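Long-range contacts in dihydropteroate synthase (Mycobacterium smegmatis, PDB 6OMZ), which probably catalyses the condensation of para-aminobenzoate with 6-hydroxymethyl-7,8-dihydropterin diphosphate into 7,8-dihydropteroate, a precursor of folate: residues V55-Q60 against H271-S276; P142-H147 against R189-P194. The protein carries 1 engineered substitution. One frame throughout, in Å; residues are numbered along the deposited sequence.

Interaction 1: residues V55-Q60 against H271-S276; sequences VAAGAQ and HDVQAS. With PMM (pterin-6-yl-methyl-monophosphate), chain D; EDO (1,2-ethanediol), chain L.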
# COMPACT_ATOMS: atom_id res chain seq x y z
N VAL A 55 7.57 12.46 6.00
CA VAL A 55 8.34 13.11 4.94
C VAL A 55 9.73 13.50 5.46
O VAL A 55 10.74 13.29 4.78
CB VAL A 55 7.57 14.33 4.40
CG1 VAL A 55 8.47 15.16 3.48
CG2 VAL A 55 6.32 13.89 3.65
N ALA A 56 9.79 14.05 6.67
CA ALA A 56 11.08 14.43 7.24
C ALA A 56 11.99 13.21 7.45
O ALA A 56 13.22 13.35 7.45
CB ALA A 56 10.87 15.17 8.56
N ALA A 57 11.40 12.03 7.63
CA ALA A 57 12.13 10.78 7.79
C ALA A 57 12.49 10.13 6.46
O ALA A 57 13.13 9.07 6.46
CB ALA A 57 11.32 9.80 8.65
N GLY A 58 12.10 10.72 5.34
CA GLY A 58 12.55 10.25 4.03
C GLY A 58 11.49 9.66 3.12
O GLY A 58 11.85 9.09 2.08
N ALA A 59 10.21 9.77 3.45
CA ALA A 59 9.19 9.22 2.56
C ALA A 59 9.07 10.06 1.30
O ALA A 59 9.10 11.30 1.35
CB ALA A 59 7.83 9.13 3.28
N GLN A 60 8.95 9.39 0.16
CA GLN A 60 8.65 10.06 -1.11
C GLN A 60 7.15 10.28 -1.31
O GLN A 60 6.75 11.24 -1.98
CB GLN A 60 9.18 9.23 -2.29
CG GLN A 60 10.67 9.34 -2.54
CD GLN A 60 11.50 8.70 -1.46
OE1 GLN A 60 11.32 7.53 -1.13
NE2 GLN A 60 12.42 9.48 -0.89
N HIS A 271 4.72 1.61 7.46
CA HIS A 271 4.36 2.51 8.56
C HIS A 271 5.60 3.17 9.15
O HIS A 271 5.60 4.38 9.43
CB HIS A 271 3.62 1.72 9.64
CG HIS A 271 2.33 1.13 9.17
ND1 HIS A 271 1.13 1.81 9.26
CD2 HIS A 271 2.05 -0.07 8.60
CE1 HIS A 271 0.16 1.05 8.77
NE2 HIS A 271 0.69 -0.09 8.36
N ASP A 272 6.66 2.39 9.37
CA ASP A 272 7.89 2.89 10.00
C ASP A 272 8.82 3.32 8.88
O ASP A 272 9.64 2.54 8.39
CB ASP A 272 8.52 1.83 10.90
CG ASP A 272 9.63 2.39 11.79
OD1 ASP A 272 10.23 3.44 11.46
OD2 ASP A 272 9.91 1.76 12.84
N VAL A 273 8.68 4.57 8.47
CA VAL A 273 9.50 5.08 7.37
C VAL A 273 10.97 5.13 7.78
O VAL A 273 11.85 4.72 7.02
CB VAL A 273 8.96 6.45 6.92
CG1 VAL A 273 9.96 7.18 6.02
CG2 VAL A 273 7.62 6.25 6.19
N GLN A 274 11.25 5.59 9.00
CA GLN A 274 12.64 5.70 9.44
C GLN A 274 13.37 4.36 9.34
O GLN A 274 14.52 4.30 8.90
CB GLN A 274 12.70 6.23 10.86
CG GLN A 274 14.14 6.35 11.37
CD GLN A 274 14.22 6.92 12.77
OE1 GLN A 274 14.32 6.19 13.76
NE2 GLN A 274 14.19 8.24 12.86
N ALA A 275 12.72 3.27 9.73
CA ALA A 275 13.40 1.98 9.71
C ALA A 275 13.70 1.53 8.29
O ALA A 275 14.79 1.03 8.01
CB ALA A 275 12.57 0.94 10.46
N SER A 276 12.74 1.70 7.36
CA SER A 276 13.01 1.29 5.99
C SER A 276 14.01 2.23 5.31
O SER A 276 14.81 1.78 4.49
CB SER A 276 11.71 1.21 5.19
OG SER A 276 11.07 -0.05 5.38
N5 PMM D . -2.20 -2.89 2.94
C6 PMM D . -3.15 -2.23 3.63
C7 PMM D . -3.75 -1.10 3.09
N8 PMM D . -3.49 -0.61 1.88
N1 PMM D . -2.35 -0.80 -0.07
C2 PMM D . -1.47 -1.45 -0.84
N2 PMM D . -1.26 -1.03 -2.09
N3 PMM D . -0.78 -2.55 -0.42
C4 PMM D . -0.90 -3.13 0.82
O4 PMM D . -0.22 -4.11 1.13
C4A PMM D . -1.88 -2.46 1.71
C8A PMM D . -2.56 -1.29 1.20
C9 PMM D . -3.59 -2.83 4.93
O10 PMM D . -2.52 -2.71 5.91
PA PMM D . -2.31 -1.51 6.99
O1P PMM D . -1.04 -1.85 7.70
O2P PMM D . -2.20 -0.17 6.25
O3P PMM D . -3.51 -1.47 7.92
C1 EDO L . 7.11 14.01 -0.23
O1 EDO L . 6.31 13.81 -1.40
C2 EDO L . 8.50 14.46 -0.68
O2 EDO L . 8.33 15.55 -1.59
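While V273 packs against A57 and A59, the flat imidazole of H271, two residues earlier in the same segment, meets the phosphate of the bound pterin monophosphate edge-on. The phosphorus PA lies in the ring plane, and H271 NE2 donates to PMM O1P at 2.6 Å, a short bond, consistent with a negatively charged phosphate oxygen as acceptor. Between the segments themselves there is no hydrogen bond. V273 CG1, anti to the backbone N (chi1 166°), reaches A57 CB and A59 CB, each at 4.0 Å, and also lies 3.7 Å from A57 O; the branched valine sets one methyl against both small alanines. A57 and A59 flank G58, the residue with positive phi in a Schellman motif that ends helix 44-56; G58 N bonds V55 O at 3.0 Å, and glycine readily adopts the phi of 114°. Just before V273, D272 is the N-cap of helix 273-287: its OD1 accepts from A275 N at 3.0 Å, met from above the carboxylate plane. The contact joins the turn between helix 44-56 and strand 61-65 to the start of helix 273-287, which follows strand 267-270. Strand 23-29 runs between those two strands, and its V24 touches V273 and bonds the Q60 backbone.

Interaction 2: residues P142-H147 against R189-P194; sequences PWILMH and RLVIDP. With PMM (pterin-6-yl-methyl-monophosphate), chain D; EDO (1,2-ethanediol), chain K.
Two neighbouring parallel strands of the TIM barrel, 143-146 and 190-193, pair here with W143 beside L190 and M146 beside D193, forming a beta-alpha-beta crossover through helix 165-182 that carries part of the pterin pocket at its C-terminal end. Five backbone bonds knit the strands, alternating in direction; L145 N to V191 O, at 2.8 Å and 177°, is almost straight, whereas D193 N to L145 O is weak. I144, V191, M146 and D193 share one face of the sheet. I144 CG1 packs on V191 CB at 3.7 Å, beta-branched residues suiting an extended backbone. Further on, the M146 and D193 side chains run side by side, M146 CG being 3.6 Å from D193 CG. With CG anti to the backbone N (chi1 -179°), D193 presents OD2 to the ligand, where it accepts from both PMM N3 and PMM N2 at 2.8 Å; G195 N holds OD1, which would fix the rotation of the carboxylate. M146 SD comes within 3.5 Å of PMM N3, a flexible, polarisable thioether beside the pterin. On the other face, L190 CD2 meets L145 CD1 at 3.9 Å, and L145 CD2 sits over the centre of the W143 ring, so that leucine branches fill in around the broad indole. H147, just past its strand, rests CB near P194 O, while its ring nitrogens bond E172 and K200. Strand 119-122 flanks 143-146 on the side away from 190-193 and is joined by backbone bonds to P142, I144 and M146. Helix 132-139 packs on W143, and helix 165-182 covers both W143 and I192.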
# COMPACT_ATOMS: atom_id res chain seq x y z
N PRO A 142 -1.61 8.30 -11.63
CA PRO A 142 -1.32 6.88 -11.46
C PRO A 142 -2.38 6.16 -10.63
O PRO A 142 -2.99 6.73 -9.72
CB PRO A 142 0.04 6.87 -10.75
CG PRO A 142 0.67 8.16 -11.15
CD PRO A 142 -0.48 9.14 -11.20
N TRP A 143 -2.58 4.88 -10.96
CA TRP A 143 -3.54 4.03 -10.27
C TRP A 143 -2.81 2.77 -9.83
O TRP A 143 -2.25 2.05 -10.67
CB TRP A 143 -4.71 3.69 -11.21
CG TRP A 143 -5.90 2.99 -10.59
CD1 TRP A 143 -6.17 2.80 -9.26
CD2 TRP A 143 -6.99 2.39 -11.31
NE1 TRP A 143 -7.36 2.12 -9.11
CE2 TRP A 143 -7.88 1.85 -10.35
CE3 TRP A 143 -7.30 2.25 -12.67
CZ2 TRP A 143 -9.06 1.20 -10.71
CZ3 TRP A 143 -8.48 1.60 -13.02
CH2 TRP A 143 -9.34 1.08 -12.04
N ILE A 144 -2.79 2.52 -8.52
CA ILE A 144 -2.21 1.31 -7.95
C ILE A 144 -3.31 0.27 -7.84
O ILE A 144 -4.30 0.48 -7.12
CB ILE A 144 -1.57 1.58 -6.58
CG1 ILE A 144 -0.43 2.60 -6.69
CG2 ILE A 144 -1.04 0.27 -5.96
CD1 ILE A 144 -0.02 3.22 -5.34
N LEU A 145 -3.13 -0.87 -8.52
CA LEU A 145 -4.07 -1.98 -8.49
C LEU A 145 -3.50 -3.08 -7.59
O LEU A 145 -2.56 -3.77 -7.98
CB LEU A 145 -4.31 -2.53 -9.90
CG LEU A 145 -4.81 -1.52 -10.94
CD1 LEU A 145 -4.63 -2.07 -12.35
CD2 LEU A 145 -6.28 -1.18 -10.68
N MET A 146 -4.08 -3.25 -6.41
CA MET A 146 -3.66 -4.31 -5.50
C MET A 146 -4.44 -5.59 -5.76
O MET A 146 -5.63 -5.56 -6.09
CB MET A 146 -3.83 -3.90 -4.04
CG MET A 146 -2.93 -4.67 -3.09
SD MET A 146 -3.46 -4.55 -1.36
CE MET A 146 -4.86 -5.68 -1.40
N HIS A 147 -3.78 -6.73 -5.58
CA HIS A 147 -4.42 -8.02 -5.78
C HIS A 147 -5.14 -8.47 -4.52
O HIS A 147 -4.52 -8.65 -3.47
CB HIS A 147 -3.42 -9.10 -6.17
CG HIS A 147 -4.08 -10.42 -6.44
ND1 HIS A 147 -4.41 -11.30 -5.44
CD2 HIS A 147 -4.54 -10.96 -7.60
CE1 HIS A 147 -5.02 -12.35 -5.97
NE2 HIS A 147 -5.11 -12.17 -7.28
N ARG A 189 0.48 4.64 -16.55
CA ARG A 189 0.05 5.16 -15.25
C ARG A 189 -0.37 4.07 -14.27
O ARG A 189 -0.83 4.38 -13.17
CB ARG A 189 -1.09 6.17 -15.45
CG ARG A 189 -0.63 7.37 -16.27
CD ARG A 189 -1.49 8.60 -16.05
NE ARG A 189 -0.89 9.78 -16.65
CZ ARG A 189 -1.26 10.33 -17.81
NH1 ARG A 189 -2.26 9.80 -18.50
NH2 ARG A 189 -0.64 11.41 -18.26
N LEU A 190 -0.18 2.80 -14.61
CA LEU A 190 -0.60 1.73 -13.72
C LEU A 190 0.56 1.22 -12.88
O LEU A 190 1.71 1.17 -13.33
CB LEU A 190 -1.20 0.58 -14.54
CG LEU A 190 -2.46 1.10 -15.22
CD1 LEU A 190 -2.84 0.24 -16.40
CD2 LEU A 190 -3.60 1.20 -14.19
N VAL A 191 0.25 0.89 -11.63
CA VAL A 191 1.13 0.20 -10.69
C VAL A 191 0.38 -1.03 -10.22
O VAL A 191 -0.85 -1.01 -10.10
CB VAL A 191 1.51 1.14 -9.51
CG1 VAL A 191 2.40 0.42 -8.48
CG2 VAL A 191 2.18 2.43 -10.03
N ILE A 192 1.11 -2.13 -9.96
CA ILE A 192 0.47 -3.33 -9.43
C ILE A 192 1.12 -3.70 -8.10
O ILE A 192 2.26 -3.34 -7.81
CB ILE A 192 0.54 -4.51 -10.42
CG1 ILE A 192 1.98 -4.77 -10.86
CG2 ILE A 192 -0.40 -4.24 -11.61
CD1 ILE A 192 2.14 -5.96 -11.82
N ASP A 193 0.37 -4.48 -7.29
CA ASP A 193 0.78 -4.79 -5.92
C ASP A 193 0.25 -6.20 -5.65
O ASP A 193 -0.95 -6.42 -5.85
CB ASP A 193 0.19 -3.77 -4.93
CG ASP A 193 0.59 -4.00 -3.47
OD1 ASP A 193 0.77 -5.16 -3.04
OD2 ASP A 193 0.69 -3.00 -2.72
N PRO A 194 1.09 -7.15 -5.21
CA PRO A 194 0.59 -8.53 -4.99
C PRO A 194 -0.39 -8.67 -3.83
O PRO A 194 -0.95 -9.76 -3.66
CB PRO A 194 1.87 -9.33 -4.73
CG PRO A 194 2.83 -8.30 -4.12
CD PRO A 194 2.52 -7.00 -4.85
N5 PMM D . -2.20 -2.89 2.94
C6 PMM D . -3.15 -2.23 3.63
C7 PMM D . -3.75 -1.10 3.09
N8 PMM D . -3.49 -0.61 1.88
N1 PMM D . -2.35 -0.80 -0.07
C2 PMM D . -1.47 -1.45 -0.84
N2 PMM D . -1.26 -1.03 -2.09
N3 PMM D . -0.78 -2.55 -0.42
C4 PMM D . -0.90 -3.13 0.82
O4 PMM D . -0.22 -4.11 1.13
C4A PMM D . -1.88 -2.46 1.71
C8A PMM D . -2.56 -1.29 1.20
C9 PMM D . -3.59 -2.83 4.93
O10 PMM D . -2.52 -2.71 5.91
PA PMM D . -2.31 -1.51 6.99
O1P PMM D . -1.04 -1.85 7.70
O2P PMM D . -2.20 -0.17 6.25
O3P PMM D . -3.51 -1.47 7.92
C1 EDO K . -7.56 -7.08 -8.30
O1 EDO K . -7.69 -7.17 -6.88
C2 EDO K . -7.19 -8.45 -8.86
O2 EDO K . -8.16 -9.42 -8.42

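Both contacts touch the same bound pterin monophosphate, but at different parts: interaction 1 supplies a histidine to its phosphate, interaction 2 an aspartate and a methionine to its pterin ring. Their centres lie 21 Å apart, on opposite sides of the chain's centre, and their nearest atoms stay about 11 Å apart. Interaction 2 is buried and built of strand pairing, so backbone hydrogen bonds dominate; interaction 1 is partly buried, joins a turn to a helix start, and relies on a few apolar touches. In sequence, 142-147 and 189-194 are nested within the loop that 55-60 and 271-276 close, and no helix or strand is shared.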